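Local coordinates for endoglucanase A (Clostridium acetobutylicum, PDB 3IK2), which is an endoglucanase of glycoside hydrolase family 44 that probably cleaves internal beta-1,4-glucosidic bonds of cellulose-type glucans, at residues V101-G106 / T206-V211; A306-W311 / D423-S428; Y384-C387 / K391-Y394. One frame throughout, in Å; residues are numbered along the deposited sequence.

Contact 1: residues V101-G106 / T206-V211; sequences VTLQAG and TQLAQV
Leu208 reaches from its helix onto the end of a barrel strand and settles against Leu103, the backbone of Gln104 and the methyl of Ala105. Its two methyl groups divide the work. CD2 does most of it: Leu208 CD2 lies 3.9 Å from both Leu103 CB and Ala105 CB. The carbonyl oxygen Gln104 O is 3.7 Å from Leu208 CD2. CD1 of Leu208 bears on Leu103, its methyl 4.0 Å from Leu103 CD1. With CG anti to the backbone N (chi1 -168°), the fork of Leu208 points at the strand end and presents both methyls to it. Leu103 takes the other common form, with CG beside its own backbone N (chi1 -53°), and the two leucines run obliquely past each other. No hydrogen bond joins the segments; the contact is apolar, and all four touching residues are buried. Between Leu103 and Ala105, the side chain of Gln104 starts out away from the helix and, bent at chi2, folds back along its own strand. Its amide nitrogen NE2 has Ser42 O as its main partner; Gln104 NE2 also donates to Thr102 O at 3.2 Å, from well above the carbonyl plane. Lys204 NZ, from the helix that carries Leu208, donates to Ala105 O. This is helix-on-strand packing of a TIM-like beta/alpha barrel: helix 198-215, which follows strand 174-177, lies against the C-terminal end of the neighbouring strand 99-103, with Leu177 of strand 174-177 also touching Leu208 and Phe155 and Val156 of helix 152-163 packing on Leu103.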
# COMPACT_ATOMS: atom_id res chain seq x y z
N VAL A 101 3.78 -10.97 -2.40
CA VAL A 101 3.52 -11.62 -3.70
C VAL A 101 2.06 -12.11 -3.76
O VAL A 101 1.49 -12.47 -2.73
CB VAL A 101 4.55 -12.78 -4.02
CG1 VAL A 101 6.00 -12.29 -3.79
CG2 VAL A 101 4.28 -14.07 -3.19
N THR A 102 1.48 -12.12 -4.97
CA THR A 102 0.08 -12.49 -5.15
C THR A 102 -0.16 -13.93 -5.63
O THR A 102 0.50 -14.40 -6.56
CB THR A 102 -0.63 -11.51 -6.10
OG1 THR A 102 -0.48 -10.19 -5.59
CG2 THR A 102 -2.14 -11.81 -6.18
N LEU A 103 -1.11 -14.60 -4.97
CA LEU A 103 -1.64 -15.93 -5.37
C LEU A 103 -3.01 -15.79 -6.05
O LEU A 103 -3.66 -14.74 -5.93
CB LEU A 103 -1.70 -16.90 -4.17
CG LEU A 103 -0.40 -17.06 -3.38
CD1 LEU A 103 -0.64 -17.91 -2.14
CD2 LEU A 103 0.74 -17.69 -4.24
N GLN A 104 -3.39 -16.80 -6.83
CA GLN A 104 -4.54 -16.70 -7.74
C GLN A 104 -5.77 -17.37 -7.12
O GLN A 104 -5.66 -18.43 -6.51
CB GLN A 104 -4.22 -17.33 -9.11
CG GLN A 104 -3.15 -16.59 -9.93
CD GLN A 104 -1.79 -16.53 -9.23
OE1 GLN A 104 -1.28 -17.54 -8.76
NE2 GLN A 104 -1.21 -15.34 -9.13
N ALA A 105 -6.92 -16.72 -7.25
CA ALA A 105 -8.17 -17.23 -6.69
C ALA A 105 -9.34 -17.02 -7.68
O ALA A 105 -10.40 -17.64 -7.52
CB ALA A 105 -8.47 -16.59 -5.32
N GLY A 106 -9.12 -16.19 -8.70
CA GLY A 106 -10.16 -15.85 -9.69
C GLY A 106 -10.86 -17.07 -10.26
O GLY A 106 -12.09 -17.11 -10.38
N THR A 206 -10.50 -17.82 2.44
CA THR A 206 -10.26 -18.69 3.58
C THR A 206 -9.41 -19.90 3.17
O THR A 206 -8.44 -20.22 3.83
CB THR A 206 -11.60 -19.12 4.27
OG1 THR A 206 -12.23 -17.97 4.86
CG2 THR A 206 -11.33 -20.13 5.34
N GLN A 207 -9.79 -20.55 2.08
CA GLN A 207 -9.10 -21.72 1.57
C GLN A 207 -7.70 -21.37 1.06
O GLN A 207 -6.77 -22.11 1.30
CB GLN A 207 -9.92 -22.36 0.46
CG GLN A 207 -11.28 -22.88 0.91
CD GLN A 207 -12.00 -23.63 -0.21
OE1 GLN A 207 -11.48 -23.77 -1.34
NE2 GLN A 207 -13.21 -24.12 0.09
N LEU A 208 -7.57 -20.24 0.37
CA LEU A 208 -6.25 -19.80 -0.08
C LEU A 208 -5.36 -19.40 1.10
O LEU A 208 -4.18 -19.74 1.14
CB LEU A 208 -6.36 -18.67 -1.11
CG LEU A 208 -5.11 -18.26 -1.90
CD1 LEU A 208 -4.34 -19.50 -2.46
CD2 LEU A 208 -5.43 -17.22 -3.04
N ALA A 209 -5.91 -18.71 2.09
CA ALA A 209 -5.13 -18.43 3.30
C ALA A 209 -4.70 -19.73 4.01
O ALA A 209 -3.59 -19.80 4.53
CB ALA A 209 -5.88 -17.49 4.26
N GLN A 210 -5.54 -20.76 4.01
CA GLN A 210 -5.13 -22.06 4.59
C GLN A 210 -3.96 -22.74 3.85
O GLN A 210 -3.11 -23.38 4.47
CB GLN A 210 -6.32 -23.02 4.72
CG GLN A 210 -7.35 -22.57 5.74
CD GLN A 210 -7.73 -23.66 6.73
OE1 GLN A 210 -8.87 -24.11 6.72
NE2 GLN A 210 -6.77 -24.10 7.59
N VAL A 211 -3.91 -22.61 2.53
CA VAL A 211 -2.75 -23.10 1.75
C VAL A 211 -1.44 -22.41 2.18
O VAL A 211 -0.42 -23.08 2.40
CB VAL A 211 -3.00 -22.89 0.25
CG1 VAL A 211 -1.69 -22.97 -0.55
CG2 VAL A 211 -4.05 -23.90 -0.25

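Contact 2: residues A306-W311 / D423-S428; sequences APRSLW and DINNSS
Two nitrogen donors face each other across this contact: Arg308 NH1 and Asn425 ND2 are 3.1 Å apart and form no hydrogen bond. The guanidinium has other partners, since Arg308 NE makes a salt bridge with Asp312 and NH1 donates to Gln305 OE1. Its plane and the Asn425 amide are turned 65° from each other. Toward 423-428 the contacts of Arg308 are packing contacts. Its chain, bent at chi3, crosses Ile424 at about a right angle, and the backbone around the Ile424-Asn425 peptide lies over one face of the guanidinium, toward its rim. Ile424 CG1 comes within 3.7 Å of Arg308 NH2. With CG1 set between the backbone N and the carbonyl carbon (chi1 65°), the isoleucine's two branches part: CG1 goes to the arginine, while Ile424 CG2 touches the edge of the indole near its plane, 4.1 Å from Trp311 CH2. Behind Ile424 the turn is organised by Asp423. Its OD1 accepts from Asn426 N at 3.1 Å, approached from above the carboxylate plane, and OD2 accepts from Asn426 ND2 at 3.0 Å in a nearly straight bond (173°). The backbone oxygen Asp423 O is gripped from opposite faces by Ser427 N and Ser427 OG. Asn425 O receives Gln305 NE2, a further tie to the chain just before Arg308, and the Trp311 ring meets that of Tyr377. The Asp423 pattern is an Asx motif, here shaping the turn that leads into strand 427-433 of the nine-stranded sheet, where that sheet's domain packs on a loop of the TIM-like barrel domain.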
# COMPACT_ATOMS: atom_id res chain seq x y z
N ALA A 306 -6.34 15.83 0.62
CA ALA A 306 -7.03 14.55 0.48
C ALA A 306 -6.58 13.49 1.51
O ALA A 306 -7.42 12.74 2.01
CB ALA A 306 -6.94 14.01 -0.96
N PRO A 307 -5.27 13.41 1.83
CA PRO A 307 -4.88 12.46 2.89
C PRO A 307 -5.61 12.67 4.23
O PRO A 307 -5.63 11.74 5.05
CB PRO A 307 -3.37 12.71 3.02
CG PRO A 307 -2.96 13.17 1.68
CD PRO A 307 -4.08 14.09 1.28
N ARG A 308 -6.17 13.87 4.46
CA ARG A 308 -6.96 14.09 5.67
C ARG A 308 -8.19 13.15 5.76
O ARG A 308 -8.62 12.80 6.86
CB ARG A 308 -7.36 15.57 5.82
CG ARG A 308 -6.20 16.48 6.30
CD ARG A 308 -6.50 17.96 6.16
NE ARG A 308 -7.50 18.39 7.13
CZ ARG A 308 -8.16 19.54 7.09
NH1 ARG A 308 -7.94 20.42 6.11
NH2 ARG A 308 -9.08 19.79 8.03
N SER A 309 -8.74 12.70 4.63
CA SER A 309 -9.88 11.74 4.68
C SER A 309 -9.53 10.38 5.29
O SER A 309 -10.40 9.58 5.62
CB SER A 309 -10.53 11.56 3.30
OG SER A 309 -11.10 12.79 2.87
N LEU A 310 -8.23 10.11 5.42
CA LEU A 310 -7.79 8.88 6.08
C LEU A 310 -7.88 8.95 7.61
O LEU A 310 -8.01 7.93 8.26
CB LEU A 310 -6.34 8.57 5.67
CG LEU A 310 -6.02 8.25 4.22
CD1 LEU A 310 -4.49 8.26 3.98
CD2 LEU A 310 -6.63 6.89 3.88
N TRP A 311 -7.82 10.15 8.21
CA TRP A 311 -7.65 10.24 9.68
C TRP A 311 -8.46 11.33 10.42
O TRP A 311 -8.67 11.19 11.61
CB TRP A 311 -6.16 10.43 10.02
CG TRP A 311 -5.61 11.81 9.63
CD1 TRP A 311 -5.00 12.14 8.44
CD2 TRP A 311 -5.66 13.01 10.40
NE1 TRP A 311 -4.66 13.47 8.44
CE2 TRP A 311 -5.06 14.03 9.63
CE3 TRP A 311 -6.14 13.33 11.69
CZ2 TRP A 311 -4.92 15.35 10.11
CZ3 TRP A 311 -6.02 14.66 12.15
CH2 TRP A 311 -5.42 15.64 11.36
N ASP A 423 -2.53 24.24 12.98
CA ASP A 423 -3.18 24.40 11.68
C ASP A 423 -3.06 23.17 10.76
O ASP A 423 -2.10 23.04 10.01
CB ASP A 423 -2.71 25.68 10.97
CG ASP A 423 -3.63 26.08 9.84
OD1 ASP A 423 -4.45 25.23 9.40
OD2 ASP A 423 -3.54 27.24 9.36
N ILE A 424 -4.07 22.31 10.81
CA ILE A 424 -4.12 21.11 9.97
C ILE A 424 -4.50 21.38 8.51
O ILE A 424 -4.27 20.52 7.66
CB ILE A 424 -5.00 19.97 10.58
CG1 ILE A 424 -6.48 20.38 10.66
CG2 ILE A 424 -4.48 19.56 11.98
CD1 ILE A 424 -7.35 19.37 11.51
N ASN A 425 -5.07 22.55 8.23
CA ASN A 425 -5.36 22.90 6.85
C ASN A 425 -4.08 23.30 6.11
O ASN A 425 -3.85 22.87 4.97
CB ASN A 425 -6.44 24.01 6.77
CG ASN A 425 -6.98 24.20 5.35
OD1 ASN A 425 -7.11 25.33 4.85
ND2 ASN A 425 -7.31 23.10 4.71
N ASN A 426 -3.24 24.11 6.75
CA ASN A 426 -2.09 24.67 6.06
C ASN A 426 -0.81 23.92 6.28
O ASN A 426 0.13 24.03 5.50
CB ASN A 426 -1.96 26.16 6.36
CG ASN A 426 -3.05 26.95 5.66
OD1 ASN A 426 -3.10 26.99 4.43
ND2 ASN A 426 -3.98 27.51 6.45
N SER A 427 -0.81 23.08 7.31
CA SER A 427 0.37 22.29 7.60
C SER A 427 0.06 20.83 7.91
O SER A 427 -1.09 20.48 8.26
CB SER A 427 1.13 22.93 8.76
OG SER A 427 0.55 22.59 10.00
N SER A 428 1.08 19.98 7.73
CA SER A 428 1.13 18.65 8.35
C SER A 428 2.44 18.52 9.11
O SER A 428 3.46 18.96 8.62
CB SER A 428 1.03 17.53 7.31
OG SER A 428 -0.29 17.44 6.84

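Contact 3: residues Y384-C387 / K391-Y394; sequences YWEC and KNNY
Glu386 leaves its backbone with CG anti to the backbone N and then bends at chi2 (51°), which swings its carboxylate over to Asn392; on the other side Asn392 holds CG between its own N and carbonyl carbon (chi1 54°), bringing the amide back to meet it. The result is one side-chain hydrogen bond, Asn392 ND2 to Glu386 OE2, 2.8 Å long with an N-H...O angle of 154°. The amide nitrogen comes in from above the carboxylate plane, and the two side chains cross at about a right angle with their flat groups almost perpendicular. Glu386 OE2 also lies level with the Tyr384 ring at its edge, and Tyr384 OH is within 2.9 Å of it as donor, although the position of that hydroxyl is less certain. The same hydroxyl reaches the second segment only loosely, Tyr384 OH to Asn392 CB being 4.0 Å. The other carboxylate oxygen, Glu386 OE1, turns to the connecting loop, accepting from Asn388 N and weakly from Asp390 N, so the carboxylate binds both the loop backbone and the residue beyond it. The other atom of the amide, Asn392 OD1, accepts from Gln396 NE2 on the following helix; ND2 and OD1 are thereby both bonded, which fixes the group's rotation. Asn392 occupies the N-cap position of helix 393-403, yet its side chain makes no capping bond. The arrangement is a strand-to-helix loop braced by side chains, leaving the C-terminal end of the eighth barrel strand, 379-384, the end at which TIM-barrel enzymes carry their active sites.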
# COMPACT_ATOMS: atom_id res chain seq x y z
N TYR A 384 2.73 2.00 -2.91
CA TYR A 384 2.34 2.95 -3.92
C TYR A 384 2.19 2.21 -5.26
O TYR A 384 2.90 1.23 -5.51
CB TYR A 384 3.47 3.97 -3.99
CG TYR A 384 3.48 4.88 -5.18
CD1 TYR A 384 2.75 6.08 -5.16
CD2 TYR A 384 4.24 4.58 -6.31
CE1 TYR A 384 2.75 6.91 -6.23
CE2 TYR A 384 4.25 5.43 -7.39
CZ TYR A 384 3.51 6.61 -7.34
OH TYR A 384 3.50 7.49 -8.40
N TRP A 385 1.24 2.68 -6.08
CA TRP A 385 0.99 2.20 -7.43
C TRP A 385 1.18 3.38 -8.41
O TRP A 385 0.51 4.41 -8.28
CB TRP A 385 -0.43 1.59 -7.61
CG TRP A 385 -0.58 0.97 -8.98
CD1 TRP A 385 -0.89 1.63 -10.14
CD2 TRP A 385 -0.39 -0.43 -9.34
NE1 TRP A 385 -0.90 0.74 -11.20
CE2 TRP A 385 -0.60 -0.53 -10.74
CE3 TRP A 385 -0.09 -1.60 -8.62
CZ2 TRP A 385 -0.49 -1.74 -11.43
CZ3 TRP A 385 0.02 -2.82 -9.31
CH2 TRP A 385 -0.18 -2.88 -10.70
N GLU A 386 2.09 3.19 -9.36
CA GLU A 386 2.46 4.16 -10.38
C GLU A 386 1.34 4.40 -11.39
O GLU A 386 0.87 3.44 -12.01
CB GLU A 386 3.71 3.66 -11.12
CG GLU A 386 4.20 4.61 -12.24
CD GLU A 386 4.36 6.02 -11.77
OE1 GLU A 386 4.04 6.94 -12.55
OE2 GLU A 386 4.84 6.21 -10.63
N CYS A 387 0.91 5.66 -11.53
CA CYS A 387 -0.14 6.01 -12.49
C CYS A 387 0.23 7.01 -13.60
O CYS A 387 -0.67 7.46 -14.31
CB CYS A 387 -1.37 6.52 -11.75
SG CYS A 387 -2.05 5.30 -10.62
N LYS A 391 6.65 9.29 -14.46
CA LYS A 391 6.88 10.73 -14.28
C LYS A 391 6.54 11.11 -12.85
O LYS A 391 5.54 11.76 -12.59
CB LYS A 391 6.09 11.53 -15.31
CG LYS A 391 6.63 11.31 -16.76
CD LYS A 391 5.81 12.09 -17.76
CE LYS A 391 4.58 11.30 -18.17
NZ LYS A 391 3.73 12.12 -19.08
N ASN A 392 7.38 10.66 -11.92
CA ASN A 392 7.06 10.61 -10.49
C ASN A 392 8.13 11.19 -9.58
O ASN A 392 8.28 10.73 -8.43
CB ASN A 392 6.77 9.15 -10.09
CG ASN A 392 7.92 8.16 -10.47
OD1 ASN A 392 9.07 8.56 -10.75
ND2 ASN A 392 7.59 6.86 -10.45
N ASN A 393 8.87 12.17 -10.09
CA ASN A 393 10.02 12.74 -9.36
C ASN A 393 9.66 13.30 -8.00
O ASN A 393 10.44 13.22 -7.06
CB ASN A 393 10.80 13.79 -10.21
CG ASN A 393 9.90 14.94 -10.71
OD1 ASN A 393 8.83 14.70 -11.25
ND2 ASN A 393 10.37 16.19 -10.56
N TYR A 394 8.49 13.90 -7.86
CA TYR A 394 8.06 14.38 -6.54
C TYR A 394 7.56 13.28 -5.60
O TYR A 394 7.73 13.38 -4.40
CB TYR A 394 7.04 15.51 -6.65
CG TYR A 394 7.67 16.88 -6.85
CD1 TYR A 394 8.03 17.69 -5.76
CD2 TYR A 394 7.89 17.38 -8.14
CE1 TYR A 394 8.59 18.95 -5.94
CE2 TYR A 394 8.44 18.64 -8.34
CZ TYR A 394 8.80 19.43 -7.24
OH TYR A 394 9.36 20.68 -7.47

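Overall arrangement
From the N terminus, contact 1 comes first: it closes a loop of about a hundred residues, joining strand 99-103 of the barrel to helix 198-215. Contact 2 opens later, at 306-311, and closes only at 423-428, tying a loop after helix 297-305 to the start of strand 427-433 in the nine-stranded sheet. Contact 3, a strand-to-helix loop between strand 379-384 and helix 393-403, is nested inside that second loop. Contact 1 is in series with both and lies across the chain's centre from them. Its centre is about 36 Å from that of contact 2. Contacts 1 and 3 belong to the barrel domain, whereas contact 2 connects it with the sheet domain.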